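Long-range contacts in uncharacterized protein lp_0118 (PDB 3K2Y), which is of unknown function but consists largely of a HIRAN domain, a fold consistent with binding nucleic acid: residues 12-17 with 62-67; 48-53 with 70-75; 83-88 with 95-100. One frame throughout, in Å; residues are numbered along the deposited sequence.

Contact 1. Residues 12-17 with 62-67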
loop_
_atom_site.group_PDB
_atom_site.type_symbol
_atom_site.label_atom_id
_atom_site.label_comp_id
_atom_site.label_asym_id
_atom_site.label_seq_id
_atom_site.Cartn_x
_atom_site.Cartn_y
_atom_site.Cartn_z
ATOM N N THR A 12 -1.667 8.426 13.949
ATOM C CA THR A 12 -2.925 8.500 13.223
ATOM C C THR A 12 -3.011 7.300 12.293
ATOM O O THR A 12 -1.998 6.851 11.757
ATOM C CB THR A 12 -3.007 9.785 12.384
ATOM O OG1 THR A 12 -2.742 10.920 13.221
ATOM C CG2 THR A 12 -4.391 9.924 11.765
ATOM N N VAL A 13 -4.219 6.778 12.114
ATOM C CA VAL A 13 -4.427 5.633 11.240
ATOM C C VAL A 13 -5.098 6.105 9.957
ATOM O O VAL A 13 -6.228 6.593 9.977
ATOM C CB VAL A 13 -5.314 4.562 11.909
ATOM C CG1 VAL A 13 -5.373 3.324 11.037
ATOM C CG2 VAL A 13 -4.768 4.213 13.283
ATOM N N VAL A 14 -4.391 5.959 8.842
ATOM C CA VAL A 14 -4.902 6.376 7.545
ATOM C C VAL A 14 -5.234 5.174 6.671
ATOM O O VAL A 14 -5.085 4.023 7.093
ATOM C CB VAL A 14 -3.867 7.247 6.806
ATOM C CG1 VAL A 14 -3.530 8.467 7.640
ATOM C CG2 VAL A 14 -2.610 6.438 6.529
ATOM N N GLY A 15 -5.690 5.455 5.452
ATOM C CA GLY A 15 -6.027 4.399 4.515
ATOM C C GLY A 15 -7.361 3.704 4.714
ATOM O O GLY A 15 -7.629 2.698 4.054
ATOM N N GLU A 16 -8.207 4.220 5.605
ATOM C CA GLU A 16 -9.507 3.595 5.845
ATOM C C GLU A 16 -10.314 3.404 4.564
ATOM O O GLU A 16 -10.867 2.329 4.330
ATOM C CB GLU A 16 -10.345 4.415 6.834
ATOM C CG GLU A 16 -9.841 4.386 8.261
ATOM C CD GLU A 16 -8.786 5.433 8.518
ATOM O OE1 GLU A 16 -8.142 5.879 7.546
ATOM O OE2 GLU A 16 -8.596 5.803 9.694
ATOM N N ARG A 17 -10.376 4.447 3.739
ATOM C CA ARG A 17 -11.128 4.402 2.487
ATOM C C ARG A 17 -10.825 3.161 1.653
ATOM O O ARG A 17 -11.675 2.694 0.893
ATOM C CB ARG A 17 -10.846 5.649 1.645
ATOM C CG ARG A 17 -9.515 5.620 0.912
ATOM C CD ARG A 17 -9.359 6.834 0.012
ATOM N NE ARG A 17 -9.332 8.078 0.777
ATOM C CZ ARG A 17 -8.345 8.433 1.594
ATOM N NH1 ARG A 17 -7.292 7.637 1.754
ATOM N NH2 ARG A 17 -8.408 9.585 2.253
ATOM N N TYR A 62 -3.593 1.825 8.261
ATOM C CA TYR A 62 -2.151 1.830 8.484
ATOM C C TYR A 62 -1.712 3.000 9.340
ATOM O O TYR A 62 -2.437 3.984 9.478
ATOM C CB TYR A 62 -1.398 1.925 7.156
ATOM C CG TYR A 62 -1.439 0.671 6.329
ATOM C CD1 TYR A 62 -2.537 0.373 5.527
ATOM C CD2 TYR A 62 -0.389 -0.242 6.379
ATOM C CE1 TYR A 62 -2.590 -0.810 4.797
ATOM C CE2 TYR A 62 -0.432 -1.423 5.657
ATOM C CZ TYR A 62 -1.534 -1.704 4.871
ATOM O OH TYR A 62 -1.583 -2.896 4.191
ATOM N N ILE A 63 -0.516 2.885 9.913
ATOM C CA ILE A 63 0.049 3.973 10.708
ATOM C C ILE A 63 0.500 4.957 9.633
ATOM O O ILE A 63 1.141 4.550 8.667
ATOM C CB ILE A 63 1.312 3.532 11.496
ATOM C CG1 ILE A 63 0.985 2.371 12.444
ATOM C CG2 ILE A 63 1.885 4.722 12.261
ATOM C CD1 ILE A 63 0.178 2.757 13.658
ATOM N N ALA A 64 0.165 6.234 9.790
ATOM C CA ALA A 64 0.550 7.255 8.816
ATOM C C ALA A 64 2.032 7.150 8.457
ATOM O O ALA A 64 2.877 6.929 9.326
ATOM C CB ALA A 64 0.240 8.635 9.363
ATOM N N ARG A 65 2.333 7.312 7.170
ATOM C CA ARG A 65 3.699 7.222 6.650
ATOM C C ARG A 65 4.711 8.147 7.326
ATOM O O ARG A 65 5.898 7.819 7.410
ATOM C CB ARG A 65 3.697 7.477 5.138
ATOM C CG ARG A 65 5.072 7.440 4.488
ATOM C CD ARG A 65 4.973 7.569 2.976
ATOM N NE ARG A 65 4.359 6.393 2.364
ATOM C CZ ARG A 65 4.022 6.304 1.080
ATOM N NH1 ARG A 65 4.234 7.326 0.260
ATOM N NH2 ARG A 65 3.471 5.192 0.614
ATOM N N TYR A 66 4.250 9.298 7.808
ATOM C CA TYR A 66 5.140 10.243 8.479
ATOM C C TYR A 66 5.317 9.904 9.965
ATOM O O TYR A 66 5.826 10.716 10.737
ATOM C CB TYR A 66 4.604 11.670 8.320
ATOM C CG TYR A 66 3.213 11.858 8.867
ATOM C CD1 TYR A 66 3.007 12.242 10.190
ATOM C CD2 TYR A 66 2.096 11.605 8.070
ATOM C CE1 TYR A 66 1.720 12.368 10.711
ATOM C CE2 TYR A 66 0.807 11.726 8.579
ATOM C CZ TYR A 66 0.626 12.105 9.898
ATOM O OH TYR A 66 -0.649 12.213 10.400
ATOM N N GLN A 67 4.896 8.700 10.352
ATOM C CA GLN A 67 5.010 8.230 11.735
ATOM C C GLN A 67 5.447 6.763 11.728
ATOM O O GLN A 67 5.485 6.103 12.765
ATOM C CB GLN A 67 3.656 8.353 12.452
ATOM C CG GLN A 67 3.028 9.730 12.357
ATOM C CD GLN A 67 1.715 9.846 13.109
ATOM O OE1 GLN A 67 0.772 9.093 12.862
ATOM N NE2 GLN A 67 1.646 10.801 14.030
#

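Contact 2. Residues 48-53 with 70-75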
loop_
_atom_site.group_PDB
_atom_site.type_symbol
_atom_site.label_atom_id
_atom_site.label_comp_id
_atom_site.label_asym_id
_atom_site.label_seq_id
_atom_site.Cartn_x
_atom_site.Cartn_y
_atom_site.Cartn_z
ATOM N N ASN A 48 8.115 0.147 5.424
ATOM C CA ASN A 48 8.011 0.464 6.848
ATOM C C ASN A 48 6.576 0.358 7.331
ATOM O O ASN A 48 6.276 0.637 8.496
ATOM C CB ASN A 48 8.530 1.876 7.118
ATOM C CG ASN A 48 10.040 1.936 7.186
ATOM O OD1 ASN A 48 10.662 2.755 6.521
ATOM N ND2 ASN A 48 10.637 1.072 8.000
ATOM N N ALA A 49 5.703 -0.055 6.418
ATOM C CA ALA A 49 4.280 -0.209 6.681
ATOM C C ALA A 49 3.951 -0.983 7.950
ATOM O O ALA A 49 4.652 -1.926 8.331
ATOM C CB ALA A 49 3.606 -0.883 5.490
ATOM N N ILE A 50 2.867 -0.555 8.590
ATOM C CA ILE A 50 2.355 -1.172 9.801
ATOM C C ILE A 50 0.840 -1.029 9.770
ATOM O O ILE A 50 0.310 0.064 9.992
ATOM C CB ILE A 50 2.853 -0.476 11.082
ATOM C CG1 ILE A 50 4.374 -0.539 11.175
ATOM C CG2 ILE A 50 2.249 -1.159 12.299
ATOM C CD1 ILE A 50 4.924 0.280 12.330
ATOM N N SER A 51 0.150 -2.127 9.476
ATOM C CA SER A 51 -1.304 -2.108 9.438
ATOM C C SER A 51 -1.870 -2.236 10.849
ATOM O O SER A 51 -1.242 -2.813 11.741
ATOM C CB SER A 51 -1.842 -3.231 8.540
ATOM O OG SER A 51 -1.243 -4.485 8.822
ATOM N N VAL A 52 -3.055 -1.670 11.046
ATOM C CA VAL A 52 -3.722 -1.702 12.337
ATOM C C VAL A 52 -4.942 -2.616 12.246
ATOM O O VAL A 52 -5.587 -2.702 11.196
ATOM C CB VAL A 52 -4.156 -0.281 12.759
ATOM C CG1 VAL A 52 -4.723 -0.299 14.177
ATOM C CG2 VAL A 52 -2.960 0.665 12.664
ATOM N N TRP A 53 -5.247 -3.309 13.338
ATOM C CA TRP A 53 -6.375 -4.227 13.352
ATOM C C TRP A 53 -7.133 -4.239 14.675
ATOM O O TRP A 53 -6.612 -3.822 15.711
ATOM C CB TRP A 53 -5.898 -5.648 13.047
ATOM C CG TRP A 53 -5.083 -5.772 11.800
ATOM C CD1 TRP A 53 -3.813 -5.313 11.598
ATOM C CD2 TRP A 53 -5.473 -6.419 10.584
ATOM N NE1 TRP A 53 -3.386 -5.636 10.334
ATOM C CE2 TRP A 53 -4.383 -6.315 9.688
ATOM C CE3 TRP A 53 -6.637 -7.079 10.164
ATOM C CZ2 TRP A 53 -4.422 -6.847 8.395
ATOM C CZ3 TRP A 53 -6.678 -7.610 8.876
ATOM C CH2 TRP A 53 -5.575 -7.489 8.007
ATOM N N PRO A 70 10.094 5.073 13.041
ATOM C CA PRO A 70 10.397 4.722 14.436
ATOM C C PRO A 70 9.867 3.370 14.911
ATOM O O PRO A 70 10.634 2.499 15.322
ATOM C CB PRO A 70 9.789 5.882 15.229
ATOM C CG PRO A 70 9.830 7.027 14.257
ATOM C CD PRO A 70 9.382 6.363 12.980
ATOM N N TYR A 71 8.550 3.209 14.858
ATOM C CA TYR A 71 7.914 1.980 15.308
ATOM C C TYR A 71 8.293 0.784 14.441
ATOM O O TYR A 71 8.400 -0.344 14.933
ATOM C CB TYR A 71 6.404 2.187 15.341
ATOM C CG TYR A 71 6.025 3.387 16.171
ATOM C CD1 TYR A 71 6.185 3.374 17.558
ATOM C CD2 TYR A 71 5.554 4.553 15.573
ATOM C CE1 TYR A 71 5.888 4.489 18.324
ATOM C CE2 TYR A 71 5.254 5.679 16.333
ATOM C CZ TYR A 71 5.422 5.638 17.706
ATOM O OH TYR A 71 5.117 6.740 18.467
ATOM N N ALA A 72 8.511 1.043 13.155
ATOM C CA ALA A 72 8.900 -0.004 12.221
ATOM C C ALA A 72 10.228 -0.604 12.670
ATOM O O ALA A 72 10.417 -1.819 12.628
ATOM C CB ALA A 72 9.034 0.571 10.818
ATOM N N THR A 73 11.138 0.259 13.109
ATOM C CA THR A 73 12.451 -0.178 13.573
ATOM C C THR A 73 12.334 -0.954 14.886
ATOM O O THR A 73 12.987 -1.983 15.067
ATOM C CB THR A 73 13.397 1.026 13.783
ATOM O OG1 THR A 73 13.467 1.793 12.575
ATOM C CG2 THR A 73 14.799 0.549 14.155
ATOM N N LEU A 74 11.498 -0.462 15.798
ATOM C CA LEU A 74 11.301 -1.131 17.084
ATOM C C LEU A 74 10.716 -2.528 16.923
ATOM O O LEU A 74 11.129 -3.461 17.613
ATOM C CB LEU A 74 10.378 -0.309 17.986
ATOM C CG LEU A 74 10.892 1.059 18.433
ATOM C CD1 LEU A 74 9.858 1.721 19.337
ATOM C CD2 LEU A 74 12.220 0.893 19.164
ATOM N N MET A 75 9.746 -2.669 16.021
ATOM C CA MET A 75 9.105 -3.957 15.787
ATOM C C MET A 75 10.088 -4.947 15.165
ATOM O O MET A 75 10.010 -6.148 15.425
ATOM C CB MET A 75 7.850 -3.782 14.901
ATOM C CG MET A 75 6.664 -3.132 15.640
ATOM S SD MET A 75 5.222 -2.561 14.656
ATOM C CE MET A 75 4.273 -4.074 14.499
HETATM O O HOH W 1 12.967 0.988 9.954
#

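Contact 3. Residues 83-88 with 95-100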
loop_
_atom_site.group_PDB
_atom_site.type_symbol
_atom_site.label_atom_id
_atom_site.label_comp_id
_atom_site.label_asym_id
_atom_site.label_seq_id
_atom_site.Cartn_x
_atom_site.Cartn_y
_atom_site.Cartn_z
ATOM N N GLY A 83 -1.756 -0.760 20.236
ATOM C CA GLY A 83 -2.295 0.566 20.457
ATOM C C GLY A 83 -3.630 0.602 21.171
ATOM O O GLY A 83 -4.325 -0.407 21.300
ATOM N N ILE A 84 -3.977 1.788 21.649
ATOM C CA ILE A 84 -5.237 2.011 22.326
ATOM C C ILE A 84 -5.934 3.169 21.616
ATOM O O ILE A 84 -5.369 4.259 21.491
ATOM C CB ILE A 84 -5.013 2.354 23.813
ATOM C CG1 ILE A 84 -4.249 1.216 24.483
ATOM C CG2 ILE A 84 -6.350 2.558 24.511
ATOM C CD1 ILE A 84 -3.805 1.525 25.883
ATOM N N VAL A 85 -7.147 2.923 21.128
ATOM C CA VAL A 85 -7.906 3.956 20.432
ATOM C C VAL A 85 -8.018 5.207 21.297
ATOM O O VAL A 85 -8.626 5.189 22.368
ATOM C CB VAL A 85 -9.324 3.461 20.066
ATOM C CG1 VAL A 85 -10.070 4.533 19.295
ATOM C CG2 VAL A 85 -9.240 2.201 19.228
ATOM N N THR A 86 -7.421 6.290 20.816
ATOM C CA THR A 86 -7.413 7.553 21.538
ATOM C C THR A 86 -8.511 8.510 21.048
ATOM O O THR A 86 -9.187 9.157 21.857
ATOM C CB THR A 86 -6.013 8.217 21.412
ATOM O OG1 THR A 86 -5.543 8.581 22.713
ATOM C CG2 THR A 86 -6.051 9.443 20.514
ATOM N N VAL A 87 -8.692 8.579 19.729
ATOM C CA VAL A 87 -9.702 9.438 19.100
ATOM C C VAL A 87 -10.354 8.671 17.955
ATOM O O VAL A 87 -9.678 7.931 17.244
ATOM C CB VAL A 87 -9.061 10.719 18.533
ATOM C CG1 VAL A 87 -10.079 11.498 17.715
ATOM C CG2 VAL A 87 -8.535 11.570 19.662
ATOM N N LEU A 88 -11.657 8.847 17.757
ATOM C CA LEU A 88 -12.313 8.116 16.683
ATOM C C LEU A 88 -12.877 8.949 15.532
ATOM O O LEU A 88 -12.519 8.705 14.383
ATOM C CB LEU A 88 -13.443 7.269 17.274
ATOM C CG LEU A 88 -14.294 6.483 16.274
ATOM C CD1 LEU A 88 -13.445 5.455 15.539
ATOM C CD2 LEU A 88 -15.467 5.814 16.973
ATOM N N LEU A 95 -9.012 8.252 13.079
ATOM C CA LEU A 95 -8.556 7.273 14.059
ATOM C C LEU A 95 -7.154 7.586 14.541
ATOM O O LEU A 95 -6.205 7.592 13.756
ATOM C CB LEU A 95 -8.564 5.866 13.451
ATOM C CG LEU A 95 -9.128 4.707 14.279
ATOM C CD1 LEU A 95 -8.626 3.392 13.702
ATOM C CD2 LEU A 95 -8.701 4.835 15.729
ATOM N N GLU A 96 -7.031 7.846 15.838
ATOM C CA GLU A 96 -5.742 8.133 16.445
ATOM C C GLU A 96 -5.528 7.145 17.589
ATOM O O GLU A 96 -6.490 6.662 18.195
ATOM C CB GLU A 96 -5.694 9.580 16.943
ATOM C CG GLU A 96 -5.742 10.605 15.816
ATOM C CD GLU A 96 -5.536 12.033 16.297
ATOM O OE1 GLU A 96 -4.501 12.305 16.945
ATOM O OE2 GLU A 96 -6.407 12.885 16.016
ATOM N N LEU A 97 -4.271 6.827 17.876
ATOM C CA LEU A 97 -3.970 5.866 18.929
ATOM C C LEU A 97 -2.766 6.281 19.758
ATOM O O LEU A 97 -1.952 7.093 19.326
ATOM C CB LEU A 97 -3.638 4.495 18.325
ATOM C CG LEU A 97 -4.318 3.944 17.071
ATOM C CD1 LEU A 97 -3.480 2.771 16.544
ATOM C CD2 LEU A 97 -5.751 3.497 17.379
ATOM N N MET A 98 -2.666 5.705 20.952
ATOM C CA MET A 98 -1.526 5.926 21.833
ATOM C C MET A 98 -0.841 4.567 21.802
ATOM O O MET A 98 -1.399 3.578 22.268
ATOM C CB MET A 98 -1.965 6.262 23.263
ATOM C CG MET A 98 -0.826 6.225 24.296
ATOM S SD MET A 98 0.677 7.139 23.830
ATOM C CE MET A 98 0.137 8.804 24.110
ATOM N N LEU A 99 0.350 4.509 21.222
ATOM C CA LEU A 99 1.064 3.248 21.121
ATOM C C LEU A 99 1.765 2.874 22.418
ATOM O O LEU A 99 2.236 3.744 23.159
ATOM C CB LEU A 99 2.072 3.303 19.970
ATOM C CG LEU A 99 1.468 3.548 18.583
ATOM C CD1 LEU A 99 2.570 3.473 17.537
ATOM C CD2 LEU A 99 0.380 2.517 18.282
ATOM N N TRP A 100 1.816 1.572 22.684
ATOM C CA TRP A 100 2.447 1.040 23.882
ATOM C C TRP A 100 3.321 -0.151 23.536
ATOM O O TRP A 100 3.099 -0.826 22.530
ATOM C CB TRP A 100 1.392 0.585 24.900
ATOM C CG TRP A 100 0.632 1.694 25.563
ATOM C CD1 TRP A 100 -0.313 2.501 24.995
ATOM C CD2 TRP A 100 0.755 2.122 26.927
ATOM N NE1 TRP A 100 -0.785 3.404 25.920
ATOM C CE2 TRP A 100 -0.146 3.194 27.113
ATOM C CE3 TRP A 100 1.541 1.701 28.010
ATOM C CZ2 TRP A 100 -0.284 3.853 28.338
ATOM C CZ3 TRP A 100 1.402 2.360 29.231
ATOM C CH2 TRP A 100 0.496 3.425 29.382
#

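Contact 1. Residues 12-17 with 62-67
Thr12, Tyr62 and Val14 bury the most surface here, and they illustrate how a short antiparallel strand pairing can be extended past its end by one side chain. The amide N of Val14 reaches the carbonyl O of Tyr62, and that of Tyr62 the carbonyl O of Val14, both at 2.9 Å. Beyond this hydrogen-bonded pair comes the non-hydrogen-bonded pair of Val13 and Ile63, after which the carbonyl O of Thr12 takes the N-H of Ala64 at 3.0 Å. Strand 59-63 has ended by then, so the N-H of Thr12 is served instead by the side chain of Gln67, whose OE1 accepts it at 2.8 Å. That bond is almost straight (170° at the hydrogen) and uses a lone pair in the amide plane. Gln67 gets there extended beyond CG (chi2 -178°). An alanine here would remove the amide oxygen and would probably leave the N-H of Thr12 without its strand-end partner. OG1 of Thr12 lies obliquely across from the Tyr66 hydroxyl, 3.7 Å from OH. On the face bearing Tyr62, CG2 of Val14, set between its own N and carbonyl carbon, lies 3.8 Å from the carbonyl O of Tyr62, while CG1 meets CB of Ala64 at 4.1 Å. The Tyr62 hydroxyl is turned to Lys59 and Glu40, and its side chain packs on Tyr45 of the second subunit. The contact thus depends chiefly on main-chain polarity, with valine methyls packed against the backbone on both faces and a glutamine amide taking the place of the Ala64 carbonyl, which the N-H of Gln67 engages.

Contact 2. Residues 48-53 with 70-75
The hydroxyl OG1 of Thr73 accepts a hydrogen bond at 2.8 Å from the water O that links it to Asn48, and it is also hydrogen-bonded to the carbonyl of Gln69 one turn back in the helix. The same water takes a weak bond from ND2 of Asn48 at 3.0 Å. Next to this bridge the Asn48 amide lies against a methyl group, its ND2 3.3 Å from CB of Ala72. Ile50 makes the apolar half of the contact. Its CG1 branch runs out extended (chi2 173°), which carries CD1 to the helix, where it meets CB of Tyr71 at 3.9 Å and SD of Met75 at 3.7 Å. The bend of Met75 at its last torsion (chi3 84°) brings CE to within 4.2 Å of CG2 of Ile50, so both branches of the isoleucine touch the thioether. Helix 70-75 crosses strand 50-53 at 87°, and Tyr71 extends the packing to Leu8 and Val11 of strand 4-14. Helix and strand therefore adhere by hydrophobic contact, a single isoleucine doing most of the work, while the polar link beside Ala72 passes through water and is weak on the Asn48 side.

Contact 3. Residues 83-88 with 95-100
Glu96 faces two residues of the partner strand at once, and its carbonyl O is the shared acceptor. The N-H of Thr86 reaches Glu96 O at 2.8 Å and that of Val87 reaches the same Glu96 O at 3.3 Å, both from one face of the carbonyl plane. In return the amide N of Glu96 gives a bond to the carbonyl O of Val87 at 3.0 Å. The extra residue is accommodated by Thr86, whose backbone turns nearly helical (phi -97°, psi -42°) within an otherwise extended strand. Above the doubled bond CB of Glu96 is flanked by CG2 of Thr86 at 3.6 Å and by CB of Val87 at 3.9 Å.

Away from the bulge, Ile84 and Met98 exchange a reciprocal pair of backbone bonds. CD1 of Ile84 then approaches the pyrrole part of Trp100 obliquely, 3.6 Å from NE1, a buried nitrogen with no hydrogen-bonding partner in the model; the carbonyl O of Met98 lies in the ring plane at the indole edge. CG1 of Val85 meets CD2 of Leu95 at 3.8 Å, the two side chains crossing at about a right angle. At Gly83 a side chain would probably crowd the methyls of Leu97 and Leu99, whereas the bare CA sits 4.0 Å from CD2 of Leu99.

In the next shell His94 holds OE2 of Glu96, and Val35 packs on both Val85 and Leu97. Backbone bonds join Gly83 to Val35 and Leu97 to Val11, which ties the pair to its neighbours in the sheet. The whole is a worked example of an antiparallel beta hairpin carrying a classic beta bulge, built into a closed six-stranded barrel.

In the fold
Contacts 1 and 3 pair strands of one closed antiparallel barrel within the HIRAN domain, and contact 2 packs helix 68-76 on its strand 50-53. Contacts 1 and 2 have centres about 11 Å apart and interleave along the chain; they lie on neighbouring strands 59-63 and 50-53, where Ile63 N is probably hydrogen-bonded to Ile50 O. Contact 3 follows both, its centre about 12 Å from that of contact 1; strands 4-14 and 96-103 are neighbours, with Val13 and Leu95 probably hydrogen-bonded. Contacts 2 and 3, about 14 Å apart on opposite sides of the chain's centre, meet through Tyr71 and Leu99. Val13 and Val52 both pack on Leu97, so the contacts converge on a common hydrophobic interior.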